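Local coordinates for protein hydrogenase (NiFe) small subunit HydA (Allochromatium vinosum, PDB 3MYR) that carries the iron-sulfur clusters of a heterodimeric [NiFe] hydrogenase, which probably oxidises H2 and passes the electrons to an acceptor, at residues Y94-L97 with M98-E102; R123-P126 with T127-S131; E169-G172 with Y173-L177. All coordinates share one frame; numbering follows the deposited sequence.

Interaction 1 (Y94-L97 with M98-E102); sequences YSIL and METVE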
ATOM      1  N   TYR A  94       9.906  17.607  10.772  1.00 19.81           N
ATOM      2  CA  TYR A  94       9.541  18.947  11.239  1.00 20.75           C
ATOM      3  C   TYR A  94      10.394  20.017  10.570  1.00 21.82           C
ATOM      4  O   TYR A  94       9.895  21.061  10.048  1.00 23.10           O
ATOM      5  CB  TYR A  94       9.714  19.048  12.755  1.00 22.01           C
ATOM      6  CG  TYR A  94       9.483  20.455  13.252  1.00 24.67           C
ATOM      7  CD1 TYR A  94       8.183  20.974  13.240  1.00 25.71           C
ATOM      8  CD2 TYR A  94      10.561  21.327  13.540  1.00 24.79           C
ATOM      9  CE1 TYR A  94       7.910  22.280  13.635  1.00 26.42           C
ATOM     10  CE2 TYR A  94      10.299  22.671  13.955  1.00 25.31           C
ATOM     11  CZ  TYR A  94       8.953  23.121  14.006  1.00 29.70           C
ATOM     12  OH  TYR A  94       8.570  24.423  14.351  1.00 28.35           O
ATOM     13  N   SER A  95      11.687  19.721  10.502  1.00 21.96           N
ATOM     14  CA  SER A  95      12.638  20.633   9.812  1.00 25.74           C
ATOM     15  C   SER A  95      12.268  20.846   8.300  1.00 23.60           C
ATOM     16  O   SER A  95      12.282  21.976   7.768  1.00 23.62           O
ATOM     17  CB  SER A  95      14.018  20.002   9.925  1.00 25.92           C
ATOM     18  OG  SER A  95      14.907  20.828   9.334  1.00 37.10           O
ATOM     19  N   ILE A  96      11.885  19.763   7.633  1.00 22.57           N
ATOM     20  CA  ILE A  96      11.550  19.804   6.205  1.00 22.19           C
ATOM     21  C   ILE A  96      10.230  20.570   5.993  1.00 22.07           C
ATOM     22  O   ILE A  96      10.100  21.409   5.108  1.00 22.69           O
ATOM     23  CB  ILE A  96      11.453  18.373   5.612  1.00 22.50           C
ATOM     24  CG1 ILE A  96      12.835  17.639   5.684  1.00 22.92           C
ATOM     25  CG2 ILE A  96      10.890  18.448   4.153  1.00 20.14           C
ATOM     26  CD1 ILE A  96      12.592  16.040   5.803  1.00 24.43           C
ATOM     27  N   LEU A  97       9.242  20.294   6.843  1.00 21.78           N
ATOM     28  CA  LEU A  97       7.983  21.015   6.806  1.00 20.54           C
ATOM     29  C   LEU A  97       8.217  22.524   6.895  1.00 21.70           C
ATOM     30  O   LEU A  97       7.758  23.288   5.990  1.00 23.23           O
ATOM     31  CB  LEU A  97       7.056  20.550   7.941  1.00 19.63           C
ATOM     32  CG  LEU A  97       5.772  21.401   8.115  1.00 22.87           C
ATOM     33  CD1 LEU A  97       4.822  21.004   6.941  1.00 18.07           C
ATOM     34  CD2 LEU A  97       5.060  21.005   9.421  1.00 19.38           C
ATOM     35  N   MET A  98       8.943  22.961   7.929  1.00 20.80           N
ATOM     36  CA  MET A  98       9.036  24.382   8.193  1.00 22.22           C
ATOM     37  C   MET A  98       9.826  25.022   7.076  1.00 24.24           C
ATOM     38  O   MET A  98       9.464  26.094   6.608  1.00 24.33           O
ATOM     39  CB  MET A  98       9.663  24.709   9.590  1.00 21.89           C
ATOM     40  CG  MET A  98       8.780  24.175  10.794  1.00 24.79           C
ATOM     41  SD  MET A  98       7.008  24.466  10.582  1.00 27.41           S
ATOM     42  CE  MET A  98       7.016  26.256  10.915  1.00 25.95           C
ATOM     43  N   GLU A  99      10.881  24.352   6.597  1.00 24.77           N
ATOM     44  CA  GLU A  99      11.703  24.969   5.545  1.00 26.19           C
ATOM     45  C   GLU A  99      10.926  24.993   4.170  1.00 26.21           C
ATOM     46  O   GLU A  99      11.014  25.963   3.444  1.00 25.54           O
ATOM     47  CB  GLU A  99      13.042  24.237   5.463  1.00 27.56           C
ATOM     48  CG  GLU A  99      13.617  24.108   4.060  1.00 40.67           C
ATOM     49  CD  GLU A  99      14.760  23.052   3.936  1.00 51.74           C
ATOM     50  OE1 GLU A  99      15.834  23.296   4.541  1.00 61.42           O
ATOM     51  OE2 GLU A  99      14.589  22.001   3.247  1.00 44.78           O
ATOM     52  N   THR A 100      10.103  23.987   3.862  1.00 23.21           N
ATOM     53  CA  THR A 100       9.440  23.952   2.585  1.00 23.86           C
ATOM     54  C   THR A 100       8.211  24.886   2.553  1.00 25.14           C
ATOM     55  O   THR A 100       7.948  25.539   1.535  1.00 26.21           O
ATOM     56  CB  THR A 100       8.987  22.527   2.300  1.00 23.77           C
ATOM     57  OG1 THR A 100      10.124  21.673   2.447  1.00 25.38           O
ATOM     58  CG2 THR A 100       8.463  22.385   0.913  1.00 27.66           C
ATOM     59  N   VAL A 101       7.488  25.020   3.664  1.00 23.65           N
ATOM     60  CA  VAL A 101       6.306  25.895   3.645  1.00 22.50           C
ATOM     61  C   VAL A 101       6.722  27.376   3.737  1.00 24.27           C
ATOM     62  O   VAL A 101       5.928  28.230   3.421  1.00 23.64           O
ATOM     63  CB  VAL A 101       5.234  25.581   4.729  1.00 20.93           C
ATOM     64  CG1 VAL A 101       4.824  24.100   4.683  1.00 21.42           C
ATOM     65  CG2 VAL A 101       5.746  25.957   6.130  1.00 21.66           C
ATOM     66  N   GLU A 102       7.935  27.686   4.168  1.00 25.58           N
ATOM     67  CA  GLU A 102       8.285  29.097   4.435  1.00 27.66           C
ATOM     68  C   GLU A 102       7.945  30.045   3.259  1.00 29.03           C
ATOM     69  O   GLU A 102       7.334  31.060   3.452  1.00 25.76           O
ATOM     70  CB  GLU A 102       9.759  29.290   4.798  1.00 30.71           C
ATOM     71  CG  GLU A 102       9.970  30.748   5.297  1.00 37.39           C
ATOM     72  CD  GLU A 102      11.373  31.021   5.753  1.00 52.80           C
ATOM     73  OE1 GLU A 102      11.560  32.075   6.408  1.00 58.78           O
ATOM     74  OE2 GLU A 102      12.292  30.207   5.452  1.00 55.27           O
TER
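Residues Tyr94 to Val101 coil as one alpha helix whose carbonyls are met by the backbone N-H groups four places on, from Met98 N to Tyr94 O (3.0 Å) through to Val101 N at Leu97 O (2.9 Å). On one flank Met98 lays its side chain against the phenol of Tyr94. CG of Met98 does the touching: it stands 3.7 Å from the centroid of the Tyr94 ring, over one face but shifted toward the rim, in a CH-pi contact closest at CZ. The bend at chi2 (-43°) keeps the methionine chain folded back beside the ring and brings Met98 SD to 4.6 Å from the Tyr94 centroid, oblique to it, as a Met-aromatic contact. Elsewhere Thr100 turns OG1 onto Ile96 O at 2.7 Å. That oxygen also accepts from Thr100 N, and the two donors come to it from opposite faces of the carbonyl plane, so one oxygen serves both and the buried hydroxyl finds its acceptor within its own helix. Leu97 CD1 meets Val101 CG1 at 3.8 Å, and both residues pack on Val136. Leu97 and Thr100 also press on strand 69-77, whereas Glu99 OE2 reaches Arg57 of helix 50-63 in a salt bridge. Such a helix, packed on parallel strands and linking 69-77 to 106-110, is the connection of a beta-alpha-beta crossover in a flavodoxin-like domain.

Interaction 2 (R123-P126 with T127-S131); sequences RPNP and TGAMS
Asn125 folds its carboxamide back onto Ala129, four residues along, while its backbone closes a type I beta turn through Pro126 and Thr127. The tight part is the amide. Asn125 OD1 takes the N-H of Ala129 at 2.8 Å, in the carbonyl plane and on a lone pair, and also touches Ala129 CB at 3.6 Å. CG lies anti to the backbone N (chi1 -166°), which swings the amide across the mouth of the turn. Asn125 ND2 then faces Ala129 O at 3.4 Å, a weak bond. The turn's own bond is longer than that of OD1: Gly128 N reaches Asn125 O at 3.3 Å from well above the carbonyl plane. The solvent side is the outer corner, where Pro124 is exposed and Pro126, only partly exposed, meets Arg39 of the large subunit. Thr127 is buried, with OG1 bonded to Gln12 and its side chain against Leu352 of the large subunit. With alanine at Asn125, the N-H of Ala129 would probably lose this acceptor and its carbonyl the weak donor, leaving the turn freer to move. From the end of the turn onward, Gly128 and Met130 bond through their backbones to Gly78 and Ile76. OD1 accepts the short bond and ND2 donates the weak one, so the carboxamide probably imitates a neighbouring strand's peptide group beside the start of strand 129-130, its accepting half the firmer.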
ATOM      1  N   ARG A 123      -4.451   8.127  20.833  1.00 22.33           N
ATOM      2  CA  ARG A 123      -3.849   7.686  22.104  1.00 24.14           C
ATOM      3  C   ARG A 123      -3.045   6.412  21.974  1.00 24.11           C
ATOM      4  O   ARG A 123      -3.563   5.413  21.479  1.00 22.38           O
ATOM      5  CB  ARG A 123      -4.965   7.474  23.165  1.00 25.47           C
ATOM      6  CG  ARG A 123      -5.388   8.829  23.729  1.00 34.64           C
ATOM      7  CD  ARG A 123      -6.759   8.862  24.406  1.00 47.97           C
ATOM      8  NE  ARG A 123      -7.021   7.765  25.370  1.00 55.12           N
ATOM      9  CZ  ARG A 123      -8.275   7.366  25.708  1.00 59.05           C
ATOM     10  NH1 ARG A 123      -8.463   6.383  26.590  1.00 54.80           N
ATOM     11  NH2 ARG A 123      -9.373   7.949  25.156  1.00 54.88           N
ATOM     12  N   PRO A 124      -1.822   6.381  22.566  1.00 24.57           N
ATOM     13  CA  PRO A 124      -1.259   7.432  23.422  1.00 23.46           C
ATOM     14  C   PRO A 124      -0.245   8.296  22.657  1.00 23.54           C
ATOM     15  O   PRO A 124       0.589   8.934  23.273  1.00 23.05           O
ATOM     16  CB  PRO A 124      -0.512   6.619  24.515  1.00 23.02           C
ATOM     17  CG  PRO A 124       0.001   5.412  23.750  1.00 23.06           C
ATOM     18  CD  PRO A 124      -1.210   5.066  22.837  1.00 25.25           C
ATOM     19  N   ASN A 125      -0.356   8.364  21.346  1.00 22.34           N
ATOM     20  CA  ASN A 125       0.538   9.199  20.545  1.00 22.94           C
ATOM     21  C   ASN A 125       2.058   8.965  20.822  1.00 23.22           C
ATOM     22  O   ASN A 125       2.748   9.836  21.311  1.00 24.80           O
ATOM     23  CB  ASN A 125       0.179  10.672  20.741  1.00 21.85           C
ATOM     24  CG  ASN A 125       0.845  11.571  19.680  1.00 20.18           C
ATOM     25  OD1 ASN A 125       1.602  11.109  18.816  1.00 18.86           O
ATOM     26  ND2 ASN A 125       0.615  12.808  19.776  1.00 22.24           N
ATOM     27  N   PRO A 126       2.577   7.782  20.517  1.00 23.64           N
ATOM     28  CA  PRO A 126       3.955   7.473  20.923  1.00 24.38           C
ATOM     29  C   PRO A 126       5.077   8.345  20.294  1.00 24.60           C
ATOM     30  O   PRO A 126       6.193   8.374  20.833  1.00 24.70           O
ATOM     31  CB  PRO A 126       4.152   6.007  20.454  1.00 27.20           C
ATOM     32  CG  PRO A 126       2.890   5.542  19.891  1.00 24.18           C
ATOM     33  CD  PRO A 126       1.825   6.602  20.050  1.00 22.79           C
ATOM     34  N   THR A 127       4.767   9.044  19.210  1.00 22.06           N
ATOM     35  CA  THR A 127       5.760   9.812  18.440  1.00 22.96           C
ATOM     36  C   THR A 127       5.533  11.334  18.540  1.00 22.64           C
ATOM     37  O   THR A 127       6.280  12.102  17.941  1.00 23.08           O
ATOM     38  CB  THR A 127       5.842   9.408  16.960  1.00 20.68           C
ATOM     39  OG1 THR A 127       4.597   9.717  16.332  1.00 21.60           O
ATOM     40  CG2 THR A 127       6.187   7.869  16.771  1.00 17.83           C
ATOM     41  N   GLY A 128       4.640  11.763  19.445  1.00 23.07           N
ATOM     42  CA  GLY A 128       4.335  13.200  19.558  1.00 21.54           C
ATOM     43  C   GLY A 128       3.937  13.832  18.217  1.00 21.57           C
ATOM     44  O   GLY A 128       4.283  15.009  17.934  1.00 20.00           O
ATOM     45  N   ALA A 129       3.107  13.107  17.456  1.00 20.97           N
ATOM     46  CA  ALA A 129       2.597  13.571  16.140  1.00 21.93           C
ATOM     47  C   ALA A 129       1.765  14.828  16.251  1.00 22.53           C
ATOM     48  O   ALA A 129       0.928  14.910  17.142  1.00 22.99           O
ATOM     49  CB  ALA A 129       1.737  12.472  15.498  1.00 20.76           C
ATOM     50  N   MET A 130       1.890  15.753  15.289  1.00 20.25           N
ATOM     51  CA  MET A 130       1.032  16.956  15.289  1.00 19.16           C
ATOM     52  C   MET A 130       0.531  17.193  13.862  1.00 19.40           C
ATOM     53  O   MET A 130       1.083  16.626  12.933  1.00 17.87           O
ATOM     54  CB  MET A 130       1.917  18.160  15.724  1.00 19.90           C
ATOM     55  CG  MET A 130       2.311  17.946  17.254  1.00 24.30           C
ATOM     56  SD  MET A 130       3.055  19.361  18.014  1.00 31.45           S
ATOM     57  CE  MET A 130       1.864  20.669  17.706  1.00 29.44           C
ATOM     58  N   SER A 131      -0.441  18.094  13.708  1.00 19.47           N
ATOM     59  CA  SER A 131      -1.074  18.401  12.419  1.00 19.63           C
ATOM     60  C   SER A 131      -0.352  19.612  11.818  1.00 20.56           C
ATOM     61  O   SER A 131       0.374  20.336  12.521  1.00 20.85           O
ATOM     62  CB  SER A 131      -2.547  18.829  12.661  1.00 20.63           C
ATOM     63  OG  SER A 131      -2.605  20.058  13.424  1.00 19.22           O
TER

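Interaction 3 (E169-G172 with Y173-L177); sequences ELDG and YGRPL
Asp171 and Arg175 face each other across a tight chain reversal, the carboxylate of the first gripping both the backbone and the guanidinium of the second. Asp171 OD2 accepts from Arg175 NE at 2.7 Å through its syn lone pair, and lies near the guanidinium plane at its edge; a weak second bond comes to Asp171 OD2 from Arg175 NH2 at 3.1 Å. The two flat groups are nevertheless turned 55° apart. The other oxygen, Asp171 OD1, takes the N-H of Arg175 at 3.0 Å from above the carboxylate plane. It also accepts weakly from Tyr173 N, and this bond makes an Asx turn. Asp171 CG sits between its own backbone N and carbonyl carbon (chi1 76°), which tucks both oxygens under the loop. Tyr173 adds CD2 over one face of the guanidinium, toward its rim.

The backbone beneath is a type I turn from Asp171 to Gly174 followed by a classic G1 bulge: Gly174 N bonds to Asp171 O at 3.0 Å, Asp171 N bonds to Arg175 O at 2.8 Å, and Gly174 holds the positive phi that glycine readily adopts. Farther from the turn, Leu177 N meets Glu169 O at 2.9 Å in an almost straight bond, and Leu170 with Pro176 makes a single beta bridge. Leu177 CD2 packs on Asp171 CB at 3.5 Å, while Leu170 CD2 rests by the ring of Pro176; Leu170 and Pro176 both lean on Ile142 of strand 141-144.

Outside the loop, Arg175 NH1 has a second carboxylate in Glu252, so the buried guanidinium is held between two anions that probably keep it charged. Asn143 bonds to Tyr173 O through ND2 and to Gly174 through its backbone, fixing the turn beside strand 141-144; the side chain of Arg175 lies about 9 Å from the bound [3Fe-4S] cluster.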
ATOM      1  N   GLU A 169     -13.953  28.603  -0.187  1.00 23.08           N
ATOM      2  CA  GLU A 169     -14.497  28.991   1.114  1.00 23.39           C
ATOM      3  C   GLU A 169     -14.398  27.808   2.090  1.00 22.05           C
ATOM      4  O   GLU A 169     -14.767  26.699   1.721  1.00 21.19           O
ATOM      5  CB  GLU A 169     -15.951  29.437   0.969  1.00 21.72           C
ATOM      6  CG  GLU A 169     -16.114  30.620   0.010  1.00 35.83           C
ATOM      7  CD  GLU A 169     -15.468  31.898   0.588  1.00 45.68           C
ATOM      8  OE1 GLU A 169     -15.899  32.315   1.678  1.00 50.28           O
ATOM      9  OE2 GLU A 169     -14.499  32.443   0.006  1.00 46.90           O
ATOM     10  N   LEU A 170     -13.985  28.094   3.333  1.00 20.63           N
ATOM     11  CA  LEU A 170     -13.669  27.091   4.316  1.00 20.87           C
ATOM     12  C   LEU A 170     -14.643  27.159   5.492  1.00 23.02           C
ATOM     13  O   LEU A 170     -15.107  28.222   5.828  1.00 25.26           O
ATOM     14  CB  LEU A 170     -12.240  27.310   4.820  1.00 19.12           C
ATOM     15  CG  LEU A 170     -11.157  27.405   3.742  1.00 19.83           C
ATOM     16  CD1 LEU A 170      -9.698  27.621   4.354  1.00 17.72           C
ATOM     17  CD2 LEU A 170     -11.184  26.034   2.954  1.00 15.48           C
ATOM     18  N   ASP A 171     -14.894  26.039   6.151  1.00 22.10           N
ATOM     19  CA  ASP A 171     -15.583  26.047   7.429  1.00 22.77           C
ATOM     20  C   ASP A 171     -14.620  26.388   8.608  1.00 24.19           C
ATOM     21  O   ASP A 171     -13.431  26.749   8.420  1.00 22.91           O
ATOM     22  CB  ASP A 171     -16.318  24.701   7.638  1.00 22.39           C
ATOM     23  CG  ASP A 171     -15.378  23.557   8.032  1.00 24.28           C
ATOM     24  OD1 ASP A 171     -14.162  23.818   8.208  1.00 23.85           O
ATOM     25  OD2 ASP A 171     -15.806  22.364   8.021  1.00 26.08           O
ATOM     26  N   GLY A 172     -15.109  26.292   9.826  1.00 23.53           N
ATOM     27  CA  GLY A 172     -14.280  26.746  10.969  1.00 24.77           C
ATOM     28  C   GLY A 172     -13.064  25.898  11.197  1.00 25.38           C
ATOM     29  O   GLY A 172     -12.066  26.357  11.809  1.00 25.45           O
ATOM     30  N   TYR A 173     -13.092  24.672  10.671  1.00 23.02           N
ATOM     31  CA  TYR A 173     -11.873  23.846  10.760  1.00 23.35           C
ATOM     32  C   TYR A 173     -10.963  23.853   9.505  1.00 20.89           C
ATOM     33  O   TYR A 173     -10.111  22.945   9.352  1.00 20.92           O
ATOM     34  CB  TYR A 173     -12.244  22.402  11.064  1.00 23.02           C
ATOM     35  CG  TYR A 173     -12.593  22.106  12.489  1.00 33.17           C
ATOM     36  CD1 TYR A 173     -11.633  22.204  13.523  1.00 44.83           C
ATOM     37  CD2 TYR A 173     -13.815  21.534  12.780  1.00 48.89           C
ATOM     38  CE1 TYR A 173     -11.972  21.811  14.854  1.00 51.86           C
ATOM     39  CE2 TYR A 173     -14.165  21.140  14.070  1.00 55.06           C
ATOM     40  CZ  TYR A 173     -13.270  21.313  15.088  1.00 52.22           C
ATOM     41  OH  TYR A 173     -13.688  20.881  16.303  1.00 63.33           O
ATOM     42  N   GLY A 174     -11.188  24.799   8.584  1.00 19.99           N
ATOM     43  CA  GLY A 174     -10.308  24.948   7.409  1.00 19.63           C
ATOM     44  C   GLY A 174     -10.666  24.011   6.246  1.00 19.74           C
ATOM     45  O   GLY A 174      -9.894  23.897   5.249  1.00 18.85           O
ATOM     46  N   ARG A 175     -11.862  23.423   6.325  1.00 16.88           N
ATOM     47  CA  ARG A 175     -12.340  22.443   5.309  1.00 16.93           C
ATOM     48  C   ARG A 175     -13.224  23.103   4.245  1.00 17.17           C
ATOM     49  O   ARG A 175     -14.142  23.856   4.558  1.00 16.72           O
ATOM     50  CB  ARG A 175     -13.124  21.331   6.003  1.00 16.12           C
ATOM     51  CG  ARG A 175     -12.323  20.597   7.135  1.00 16.57           C
ATOM     52  CD  ARG A 175     -13.210  19.456   7.721  1.00 14.00           C
ATOM     53  NE  ARG A 175     -14.380  20.047   8.406  1.00 18.27           N
ATOM     54  CZ  ARG A 175     -15.108  19.417   9.343  1.00 25.95           C
ATOM     55  NH1 ARG A 175     -14.828  18.184   9.699  1.00 25.92           N
ATOM     56  NH2 ARG A 175     -16.079  20.023   9.967  1.00 24.19           N
ATOM     57  N   PRO A 176     -12.920  22.859   2.976  1.00 18.16           N
ATOM     58  CA  PRO A 176     -13.749  23.410   1.879  1.00 18.93           C
ATOM     59  C   PRO A 176     -15.237  23.078   2.022  1.00 18.73           C
ATOM     60  O   PRO A 176     -15.626  21.894   2.063  1.00 18.31           O
ATOM     61  CB  PRO A 176     -13.183  22.714   0.654  1.00 18.84           C
ATOM     62  CG  PRO A 176     -11.736  22.583   0.953  1.00 20.80           C
ATOM     63  CD  PRO A 176     -11.777  22.093   2.449  1.00 19.03           C
ATOM     64  N   LEU A 177     -16.061  24.126   2.005  1.00 19.73           N
ATOM     65  CA  LEU A 177     -17.515  23.934   2.152  1.00 19.78           C
ATOM     66  C   LEU A 177     -18.122  23.074   1.084  1.00 18.93           C
ATOM     67  O   LEU A 177     -19.167  22.427   1.320  1.00 18.85           O
ATOM     68  CB  LEU A 177     -18.251  25.295   2.215  1.00 20.36           C
ATOM     69  CG  LEU A 177     -17.866  26.088   3.498  1.00 23.12           C
ATOM     70  CD1 LEU A 177     -18.411  27.532   3.428  1.00 24.87           C
ATOM     71  CD2 LEU A 177     -18.315  25.407   4.840  1.00 21.74           C
TER

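Followed from the N terminus, the three contacts come in series, none enclosing or crossing another, and each joins neighbouring residues within one short stretch. Interaction 1 closes no loop: it lies within helix 93-101, which follows strand 69-77 and precedes 106-110 along the chain. Interaction 2, its centre about 19 Å from that of interaction 1, closes the turn after helix 118-121, at the border with the large subunit; strand 129-130, which follows, pairs antiparallel with 69-77. Interaction 3 closes the loop between helices 151-164 and 177-180, beside strand 141-144 and toward the [3Fe-4S] cluster. Strand 69-77 is thus shared by the surroundings of the first two, while 106-110 bridges it to 141-144.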